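Local coordinates for protein FKBP-type peptidyl-prolyl cis-trans isomerase FkpA (Escherichia coli, PDB 1Q6I) that catalyses the cis-trans isomerisation of peptidyl-proline bonds in the periplasm and acts as a chaperone that assists protein folding, at residues V144-T149 with D157-R162. Residues are numbered along the deposited sequence; the frame is centred on the assembly and turned at random.
With FK5 (8-deethyl-8-[but-3-enyl]-ascomycin), chain C.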
loop_
_atom_site.group_PDB
_atom_site.type_symbol
_atom_site.label_atom_id
_atom_site.label_comp_id
_atom_site.label_asym_id
_atom_site.label_seq_id
_atom_site.Cartn_x
_atom_site.Cartn_y
_atom_site.Cartn_z
ATOM N N VAL A 144 -9.462 -32.427 22.021
ATOM C CA VAL A 144 -10.739 -31.876 22.461
ATOM C C VAL A 144 -11.665 -31.401 21.369
ATOM O O VAL A 144 -11.212 -31.024 20.285
ATOM C CB VAL A 144 -10.490 -30.587 23.299
ATOM C CG1 VAL A 144 -9.620 -30.881 24.502
ATOM C CG2 VAL A 144 -9.809 -29.475 22.447
ATOM N N ASN A 145 -12.969 -31.427 21.635
ATOM C CA ASN A 145 -13.880 -30.650 20.833
ATOM C C ASN A 145 -14.213 -29.429 21.698
ATOM O O ASN A 145 -14.236 -29.498 22.920
ATOM C CB ASN A 145 -15.142 -31.399 20.447
ATOM C CG ASN A 145 -14.895 -32.438 19.373
ATOM O OD1 ASN A 145 -14.383 -32.140 18.266
ATOM N ND2 ASN A 145 -15.265 -33.664 19.681
ATOM N N TYR A 146 -14.450 -28.294 21.072
ATOM C CA TYR A 146 -14.809 -27.102 21.849
ATOM C C TYR A 146 -15.602 -26.089 21.037
ATOM O O TYR A 146 -15.640 -26.086 19.817
ATOM C CB TYR A 146 -13.565 -26.428 22.451
ATOM C CG TYR A 146 -12.699 -25.806 21.414
ATOM C CD1 TYR A 146 -11.770 -26.568 20.756
ATOM C CD2 TYR A 146 -12.855 -24.467 21.029
ATOM C CE1 TYR A 146 -10.986 -26.057 19.767
ATOM C CE2 TYR A 146 -12.063 -23.933 20.018
ATOM C CZ TYR A 146 -11.121 -24.748 19.384
ATOM O OH TYR A 146 -10.302 -24.305 18.341
ATOM N N LYS A 147 -16.217 -25.191 21.758
ATOM C CA LYS A 147 -16.953 -24.126 21.183
ATOM C C LYS A 147 -16.558 -22.972 22.034
ATOM O O LYS A 147 -16.579 -23.101 23.269
ATOM C CB LYS A 147 -18.411 -24.436 21.355
ATOM C CG LYS A 147 -19.327 -23.393 20.897
ATOM C CD LYS A 147 -20.742 -23.978 20.761
ATOM C CE LYS A 147 -21.510 -23.904 22.062
ATOM N NZ LYS A 147 -22.964 -23.778 21.750
ATOM N N GLY A 148 -16.172 -21.866 21.395
ATOM C CA GLY A 148 -15.847 -20.635 22.098
ATOM C C GLY A 148 -16.772 -19.470 21.713
ATOM O O GLY A 148 -17.087 -19.283 20.534
ATOM N N THR A 149 -17.233 -18.718 22.728
ATOM C CA THR A 149 -18.118 -17.586 22.546
ATOM C C THR A 149 -17.701 -16.428 23.444
ATOM O O THR A 149 -17.099 -16.621 24.504
ATOM C CB THR A 149 -19.575 -17.922 22.899
ATOM O OG1 THR A 149 -19.676 -18.255 24.287
ATOM C CG2 THR A 149 -20.096 -19.170 22.171
ATOM N N ASP A 157 -15.260 -19.425 17.604
ATOM C CA ASP A 157 -14.637 -20.669 17.122
ATOM C C ASP A 157 -15.479 -21.879 17.562
ATOM O O ASP A 157 -16.043 -21.891 18.657
ATOM C CB ASP A 157 -13.189 -20.746 17.623
ATOM C CG ASP A 157 -12.352 -21.845 16.946
ATOM O OD1 ASP A 157 -12.805 -22.536 16.029
ATOM O OD2 ASP A 157 -11.089 -22.008 17.425
ATOM N N ASN A 158 -15.569 -22.879 16.687
ATOM C CA ASN A 158 -16.315 -24.106 16.925
ATOM C C ASN A 158 -15.607 -25.258 16.207
ATOM O O ASN A 158 -15.673 -25.356 15.000
ATOM C CB ASN A 158 -17.734 -23.913 16.421
ATOM C CG ASN A 158 -18.676 -25.063 16.802
ATOM O OD1 ASN A 158 -18.297 -26.234 16.839
ATOM N ND2 ASN A 158 -19.938 -24.716 17.029
ATOM N N SER A 159 -14.917 -26.119 16.954
ATOM C CA SER A 159 -14.170 -27.224 16.371
ATOM C C SER A 159 -15.070 -28.255 15.676
ATOM O O SER A 159 -14.703 -28.787 14.647
ATOM C CB SER A 159 -13.342 -27.916 17.437
ATOM O OG SER A 159 -14.179 -28.628 18.311
ATOM N N TYR A 160 -16.236 -28.520 16.273
ATOM C CA TYR A 160 -17.252 -29.404 15.707
ATOM C C TYR A 160 -17.512 -29.147 14.220
ATOM O O TYR A 160 -17.742 -30.078 13.444
ATOM C CB TYR A 160 -18.574 -29.204 16.469
ATOM C CG TYR A 160 -18.527 -29.532 17.942
ATOM C CD1 TYR A 160 -18.533 -30.852 18.372
ATOM C CD2 TYR A 160 -18.491 -28.532 18.901
ATOM C CE1 TYR A 160 -18.498 -31.164 19.706
ATOM C CE2 TYR A 160 -18.451 -28.828 20.233
ATOM C CZ TYR A 160 -18.452 -30.144 20.631
ATOM O OH TYR A 160 -18.402 -30.465 21.968
ATOM N N THR A 161 -17.498 -27.880 13.822
ATOM C CA THR A 161 -17.705 -27.523 12.425
ATOM C C THR A 161 -16.551 -27.921 11.499
ATOM O O THR A 161 -16.752 -27.943 10.300
ATOM C CB THR A 161 -17.942 -26.027 12.252
ATOM O OG1 THR A 161 -16.783 -25.322 12.679
ATOM C CG2 THR A 161 -19.091 -25.508 13.163
ATOM N N ARG A 162 -15.355 -28.210 12.018
ATOM C CA ARG A 162 -14.277 -28.674 11.131
ATOM C C ARG A 162 -14.354 -30.172 11.004
ATOM O O ARG A 162 -13.539 -30.804 10.337
ATOM C CB ARG A 162 -12.891 -28.275 11.623
ATOM C CG ARG A 162 -12.606 -26.791 11.522
ATOM C CD ARG A 162 -11.274 -26.359 12.141
ATOM N NE ARG A 162 -11.167 -26.647 13.568
ATOM C CZ ARG A 162 -11.317 -25.732 14.539
ATOM N NH1 ARG A 162 -11.616 -24.476 14.246
ATOM N NH2 ARG A 162 -11.180 -26.072 15.806
HETATM C C1 FK5 C . -5.511 -21.470 22.387
HETATM C C2 FK5 C . -6.995 -21.554 22.652
HETATM C C3 FK5 C . -7.663 -22.516 23.606
HETATM C C4 FK5 C . -7.529 -23.854 22.931
HETATM C C5 FK5 C . -8.331 -23.889 21.622
HETATM C C6 FK5 C . -8.046 -22.694 20.702
HETATM C C8 FK5 C . -8.489 -20.335 21.232
HETATM C C9 FK5 C . -9.323 -20.216 20.154
HETATM C C10 FK5 C . -8.833 -19.591 18.876
HETATM C C11 FK5 C . -8.070 -18.267 19.014
HETATM C C12 FK5 C . -7.409 -17.857 17.692
HETATM C C13 FK5 C . -6.675 -19.019 17.043
HETATM C C14 FK5 C . -7.577 -20.228 16.973
HETATM C C15 FK5 C . -6.903 -21.454 16.356
HETATM C C16 FK5 C . -7.221 -21.614 14.886
HETATM C C17 FK5 C . -6.099 -21.263 13.917
HETATM C C18 FK5 C . -4.714 -21.139 14.578
HETATM C C19 FK5 C . -3.819 -22.363 14.414
HETATM C C20 FK5 C . -2.364 -22.172 14.478
HETATM C C21 FK5 C . -1.483 -23.146 15.204
HETATM C C22 FK5 C . -1.348 -22.822 16.676
HETATM C C23 FK5 C . -2.370 -23.312 17.662
HETATM C C24 FK5 C . -2.147 -22.708 19.053
HETATM C C25 FK5 C . -3.534 -22.588 19.649
HETATM C C26 FK5 C . -3.733 -21.787 20.935
HETATM C C27 FK5 C . -3.006 -20.528 20.743
HETATM C C28 FK5 C . -1.816 -20.350 21.540
HETATM C C29 FK5 C . -1.105 -19.053 21.603
HETATM C C30 FK5 C . -1.458 -18.332 22.896
HETATM C C31 FK5 C . -0.590 -17.085 23.083
HETATM C C32 FK5 C . 0.850 -17.518 23.027
HETATM C C33 FK5 C . 1.173 -18.137 21.681
HETATM C C34 FK5 C . 0.367 -19.405 21.554
HETATM C C35 FK5 C . -8.957 -17.141 19.498
HETATM C C36 FK5 C . -6.540 -19.989 13.200
HETATM C C37 FK5 C . -4.355 -23.751 14.218
HETATM C C38 FK5 C . -0.138 -23.165 14.480
HETATM C C39 FK5 C . 0.173 -24.579 14.037
HETATM C C40 FK5 C . 0.714 -24.822 12.694
HETATM C C41 FK5 C . -3.956 -24.004 19.950
HETATM C C42 FK5 C . -3.532 -19.517 19.771
HETATM C C43 FK5 C . -5.422 -17.617 15.568
HETATM C C44 FK5 C . -7.204 -23.825 16.390
HETATM C C45 FK5 C . -1.553 -15.298 24.355
HETATM N N7 FK5 C . -7.879 -21.460 21.511
HETATM O O1 FK5 C . -5.132 -21.529 21.198
HETATM O O2 FK5 C . -4.580 -21.435 23.433
HETATM O O3 FK5 C . -8.284 -19.223 22.015
HETATM O O4 FK5 C . -10.631 -20.704 20.211
HETATM O O5 FK5 C . -7.937 -20.536 18.306
HETATM O O6 FK5 C . -10.062 -19.385 18.130
HETATM O O7 FK5 C . -6.272 -18.733 15.728
HETATM O O8 FK5 C . -7.398 -22.583 17.023
HETATM O O9 FK5 C . -0.291 -22.088 17.210
HETATM O O10 FK5 C . -1.381 -23.549 19.874
HETATM O O11 FK5 C . -0.812 -16.500 24.346
HETATM O O12 FK5 C . 1.704 -16.438 23.266
#
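Y146 and D157 meet on the ligand side of the antiparallel hairpin formed by strands 141-150 and 155-158 of the FKBP domain, where the macrolide FK5 occupies the pocket. The phenol OH of Y146 donates to OD2 of D157 at 2.6 Å, approaching from above the carboxylate plane, which stands nearly perpendicular to the ring (88°). The same OD2 accepts a hydrogen bond from the FK5 hydroxyl O6 at 2.9 Å, so one buried carboxylate oxygen serves both protein and ligand. FK5 C5 lies over one face of the Y146 ring, toward its rim, while W177 packs against this ring edge-to-face.

R162 forms the next shell. Its NH1 makes a salt bridge to the syn lone pair of D157 OD1 (2.9 Å), and its NH2 donates to Y146 OH at 3.2 Å; the guanidinium thus spans both partners, and with both carboxylate oxygens bonded the group is held in rotation. A phenylalanine in place of Y146 would probably leave D157 OD2 without its phenol donor and R162 NH2 without this acceptor, so that the carboxylate is held less firmly by the protein.

Farther from the ligand, G148 N donates an almost straight bond to D157 O (2.7 Å, 178°), and K147 and N158 form the adjacent non-hydrogen-bonded pair. The strand pairing then gives way to a side-chain substitute: S159 N still binds Y146 O, but Y146 N donates to the hydroxyl OG of S159, which, set between its own backbone N and carbonyl carbon (chi1 71°), reaches back to the strand. S159 CB itself packs off-centre against the Y146 ring as a CH-pi contact. Beyond it, N145 CB sits over one face of the Y160 ring, 3.4 Å from Y160 CE1.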